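Local coordinates for protein inulin fructotransferase (Bacillus sp. snu-7, PDB 2INV) that converts inulin into difructose dianhydride III by intramolecular fructosyl transfer from the chain end, at residues V115-R129 with G160-F173. Sequence-based numbering, arbitrary orientation.
Sequences VLTSPSAPQAFLVKR and GKTGIEVASDNDSF
V127 and V166 run alongside each other into the interior, V127 CB 3.9 Å from V166 CG2. With its CG1 anti to the backbone N (chi1 -173°), V127 sends that methyl to the edge of the F173 ring, 3.8 Å from CE2, while N170 CB sits over one face of the same ring. F125 and I164 extend this apolar row, with I138 of strand 135-146 touching V127 and F173, and L145 touching I164. The backbones pair as parallel strands: E165 N donates to F125 O, and V127 N to E165 O (2.9 Å). Where both segments turn a corner, G163 O receives a hydrogen bond from F125 N and lies in the plane of the F125 ring, at its edge.

On the outward face, L126 CD1 rests 3.8 Å from E165 CG. Beside it, Q123 bends at chi2 (96°) so that NE2 reaches E165 OE1 at 2.8 Å; the carboxylate oxygen lies in the amide plane but is itself met from above the carboxylate plane. Cut back to an alanine here, Q123 would lose its amide, and E165 OE1 would probably be left without that donor and its carboxylate freer to turn. At one end, S168 OG accepts a hydrogen bond from R129 N. At the other, the extended K161 chain passes T117 OG1 and delivers NZ to V115 O (2.8 Å), in the carbonyl plane; G147 O is a second acceptor for NZ. Strand 123-127 thus pairs in register with strand 162-166, stacking successive coils of the right-handed parallel beta-helix.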
# COMPACT_ATOMS: atom_id res chain seq x y z
N VAL A 115 12.54 -14.50 21.68
CA VAL A 115 11.88 -15.78 21.68
C VAL A 115 12.85 -16.86 22.13
O VAL A 115 13.79 -17.21 21.41
CB VAL A 115 11.36 -16.08 20.27
CG1 VAL A 115 10.64 -17.41 20.23
CG2 VAL A 115 10.43 -14.96 19.82
N LEU A 116 12.63 -17.37 23.34
CA LEU A 116 13.49 -18.41 23.90
C LEU A 116 12.61 -19.61 24.23
O LEU A 116 12.69 -20.19 25.31
CB LEU A 116 14.15 -17.89 25.18
CG LEU A 116 14.87 -16.55 24.99
CD1 LEU A 116 15.25 -15.97 26.34
CD2 LEU A 116 16.09 -16.75 24.12
N THR A 117 11.77 -19.98 23.27
CA THR A 117 10.85 -21.08 23.44
C THR A 117 11.47 -22.47 23.46
O THR A 117 12.50 -22.73 22.86
CB THR A 117 9.76 -21.04 22.36
OG1 THR A 117 10.36 -20.90 21.07
CG2 THR A 117 8.81 -19.89 22.61
N SER A 118 10.78 -23.36 24.17
CA SER A 118 11.20 -24.75 24.32
C SER A 118 10.63 -25.57 23.17
O SER A 118 9.60 -25.22 22.59
CB SER A 118 10.66 -25.31 25.64
OG SER A 118 11.15 -24.57 26.75
N PRO A 119 11.31 -26.66 22.79
CA PRO A 119 10.87 -27.53 21.70
C PRO A 119 9.37 -27.87 21.73
O PRO A 119 8.70 -27.84 20.69
CB PRO A 119 11.74 -28.75 21.88
CG PRO A 119 13.05 -28.14 22.26
CD PRO A 119 12.66 -27.04 23.26
N SER A 120 8.84 -28.18 22.92
CA SER A 120 7.44 -28.56 23.08
C SER A 120 6.41 -27.45 22.84
O SER A 120 5.20 -27.72 22.78
CB SER A 120 7.24 -29.15 24.48
OG SER A 120 7.79 -28.31 25.48
N ALA A 121 6.89 -26.22 22.72
CA ALA A 121 6.02 -25.07 22.47
C ALA A 121 6.83 -24.04 21.68
O ALA A 121 7.18 -22.98 22.19
CB ALA A 121 5.52 -24.48 23.79
N PRO A 122 7.16 -24.37 20.42
CA PRO A 122 7.94 -23.55 19.49
C PRO A 122 7.55 -22.08 19.36
O PRO A 122 8.37 -21.18 19.53
CB PRO A 122 7.74 -24.28 18.16
CG PRO A 122 7.75 -25.70 18.58
CD PRO A 122 6.89 -25.70 19.83
N GLN A 123 6.28 -21.88 19.05
CA GLN A 123 5.70 -20.56 18.81
C GLN A 123 5.62 -19.60 19.99
O GLN A 123 5.13 -19.96 21.07
CB GLN A 123 4.31 -20.75 18.20
CG GLN A 123 4.26 -21.88 17.17
CD GLN A 123 3.77 -23.20 17.74
OE1 GLN A 123 4.04 -23.54 18.90
NE2 GLN A 123 3.07 -23.97 16.92
N ALA A 124 6.09 -18.37 19.78
CA ALA A 124 6.04 -17.35 20.82
C ALA A 124 4.56 -17.09 21.04
O ALA A 124 4.09 -17.01 22.18
CB ALA A 124 6.74 -16.07 20.35
N PHE A 125 3.84 -16.96 19.93
CA PHE A 125 2.41 -16.73 19.97
C PHE A 125 1.70 -17.78 19.13
O PHE A 125 2.00 -17.96 17.94
CB PHE A 125 2.08 -15.33 19.45
CG PHE A 125 2.58 -14.23 20.34
CD1 PHE A 125 3.84 -13.68 20.16
CD2 PHE A 125 1.81 -13.79 21.41
CE1 PHE A 125 4.32 -12.70 21.03
CE2 PHE A 125 2.28 -12.82 22.28
CZ PHE A 125 3.54 -12.27 22.09
N LEU A 126 0.77 -18.48 19.76
CA LEU A 126 -0.01 -19.50 19.07
C LEU A 126 -1.47 -19.14 19.24
O LEU A 126 -2.03 -19.22 20.34
CB LEU A 126 0.27 -20.88 19.65
CG LEU A 126 -0.48 -22.04 18.99
CD1 LEU A 126 -0.21 -22.07 17.49
CD2 LEU A 126 -0.04 -23.34 19.64
N VAL A 127 -2.06 -18.72 18.13
CA VAL A 127 -3.45 -18.31 18.09
C VAL A 127 -4.31 -19.49 17.68
O VAL A 127 -4.16 -20.03 16.58
CB VAL A 127 -3.61 -17.18 17.07
CG1 VAL A 127 -5.01 -16.61 17.13
CG2 VAL A 127 -2.56 -16.11 17.33
N LYS A 128 -5.20 -19.90 18.57
CA LYS A 128 -6.06 -21.02 18.25
C LYS A 128 -7.20 -21.15 19.22
O LYS A 128 -7.10 -20.79 20.39
CB LYS A 128 -5.26 -22.33 18.23
CG LYS A 128 -4.63 -22.67 19.58
CD LYS A 128 -3.88 -24.00 19.49
CE LYS A 128 -3.31 -24.38 20.85
NZ LYS A 128 -2.72 -25.74 20.85
N ARG A 129 -8.31 -21.65 18.73
CA ARG A 129 -9.46 -21.85 19.58
C ARG A 129 -10.34 -22.94 19.04
O ARG A 129 -10.42 -23.17 17.83
CB ARG A 129 -10.28 -20.58 19.74
CG ARG A 129 -11.34 -20.71 20.82
CD ARG A 129 -12.09 -19.42 21.05
NE ARG A 129 -12.88 -19.03 19.89
CZ ARG A 129 -13.58 -17.91 19.81
NH1 ARG A 129 -13.58 -17.06 20.83
NH2 ARG A 129 -14.28 -17.63 18.72
N GLY A 160 14.40 -23.90 15.27
CA GLY A 160 13.13 -24.43 15.75
C GLY A 160 12.15 -23.47 16.40
O GLY A 160 11.19 -23.92 17.04
N LYS A 161 12.36 -22.16 16.26
CA LYS A 161 11.45 -21.21 16.88
C LYS A 161 10.50 -20.59 15.86
O LYS A 161 10.83 -20.45 14.69
CB LYS A 161 12.23 -20.09 17.55
CG LYS A 161 13.11 -20.53 18.70
CD LYS A 161 14.20 -19.51 18.96
CE LYS A 161 15.10 -19.93 20.11
NZ LYS A 161 15.95 -18.80 20.57
N THR A 162 9.30 -20.23 16.31
CA THR A 162 8.34 -19.58 15.44
C THR A 162 7.83 -18.33 16.16
O THR A 162 7.66 -18.35 17.38
CB THR A 162 7.14 -20.48 15.08
OG1 THR A 162 7.59 -21.62 14.34
CG2 THR A 162 6.15 -19.70 14.20
N GLY A 163 7.62 -17.26 15.40
CA GLY A 163 7.17 -16.01 15.99
C GLY A 163 5.69 -15.93 16.28
O GLY A 163 5.28 -15.82 17.44
N ILE A 164 4.88 -15.94 15.23
CA ILE A 164 3.43 -15.88 15.38
C ILE A 164 2.81 -16.95 14.50
O ILE A 164 3.08 -17.00 13.30
CB ILE A 164 2.88 -14.51 14.93
CG1 ILE A 164 3.36 -13.42 15.88
CG2 ILE A 164 1.35 -14.54 14.88
CD1 ILE A 164 3.01 -12.01 15.43
N GLU A 165 2.00 -17.81 15.09
CA GLU A 165 1.36 -18.86 14.31
C GLU A 165 -0.12 -18.96 14.59
O GLU A 165 -0.55 -19.11 15.74
CB GLU A 165 2.02 -20.22 14.57
CG GLU A 165 1.19 -21.37 14.06
CD GLU A 165 1.99 -22.63 13.81
OE1 GLU A 165 3.06 -22.80 14.43
OE2 GLU A 165 1.54 -23.44 12.96
N VAL A 166 -0.90 -18.87 13.53
CA VAL A 166 -2.35 -18.94 13.63
C VAL A 166 -2.79 -20.30 13.09
O VAL A 166 -2.88 -20.50 11.87
CB VAL A 166 -3.01 -17.82 12.81
CG1 VAL A 166 -4.51 -17.93 12.90
CG2 VAL A 166 -2.54 -16.47 13.36
N ALA A 167 -3.07 -21.23 14.00
CA ALA A 167 -3.45 -22.59 13.61
C ALA A 167 -4.93 -22.85 13.34
O ALA A 167 -5.26 -23.85 12.69
CB ALA A 167 -2.94 -23.55 14.66
N SER A 168 -5.83 -22.00 13.83
CA SER A 168 -7.26 -22.22 13.59
C SER A 168 -7.76 -21.26 12.52
O SER A 168 -7.17 -20.19 12.32
CB SER A 168 -8.06 -22.02 14.87
OG SER A 168 -7.50 -22.77 15.94
N ASP A 169 -8.85 -21.61 11.85
CA ASP A 169 -9.38 -20.74 10.83
C ASP A 169 -9.68 -19.41 11.48
O ASP A 169 -10.24 -19.33 12.58
CB ASP A 169 -10.62 -21.35 10.18
CG ASP A 169 -10.30 -22.64 9.46
OD1 ASP A 169 -9.09 -22.91 9.23
OD2 ASP A 169 -11.23 -23.39 9.10
N ASN A 170 -9.29 -18.35 10.78
CA ASN A 170 -9.42 -17.01 11.31
C ASN A 170 -10.07 -16.05 10.33
O ASN A 170 -10.03 -16.25 9.12
CB ASN A 170 -8.03 -16.49 11.63
CG ASN A 170 -7.07 -16.70 10.47
OD1 ASN A 170 -6.80 -15.78 9.70
ND2 ASN A 170 -6.56 -17.92 10.33
N ASP A 171 -10.70 -15.01 10.86
CA ASP A 171 -11.30 -14.02 9.99
C ASP A 171 -10.89 -12.61 10.36
O ASP A 171 -10.87 -12.22 11.52
CB ASP A 171 -12.82 -14.12 9.98
CG ASP A 171 -13.43 -13.25 8.91
OD1 ASP A 171 -12.79 -13.10 7.84
OD2 ASP A 171 -14.55 -12.72 9.11
N SER A 172 -10.53 -11.87 9.32
CA SER A 172 -10.13 -10.48 9.42
C SER A 172 -8.93 -10.21 10.32
O SER A 172 -8.93 -9.25 11.10
CB SER A 172 -11.31 -9.63 9.88
OG SER A 172 -11.18 -8.30 9.40
N PHE A 173 -7.89 -11.04 10.23
CA PHE A 173 -6.72 -10.81 11.06
C PHE A 173 -5.91 -9.70 10.43
O PHE A 173 -6.00 -9.47 9.21
CB PHE A 173 -5.89 -12.09 11.19
CG PHE A 173 -6.32 -12.98 12.33
CD1 PHE A 173 -7.64 -12.98 12.77
CD2 PHE A 173 -5.42 -13.83 12.95
CE1 PHE A 173 -8.06 -13.81 13.80
CE2 PHE A 173 -5.83 -14.67 13.99
CZ PHE A 173 -7.15 -14.66 14.41
O HOH W 1 11.94 -23.59 20.25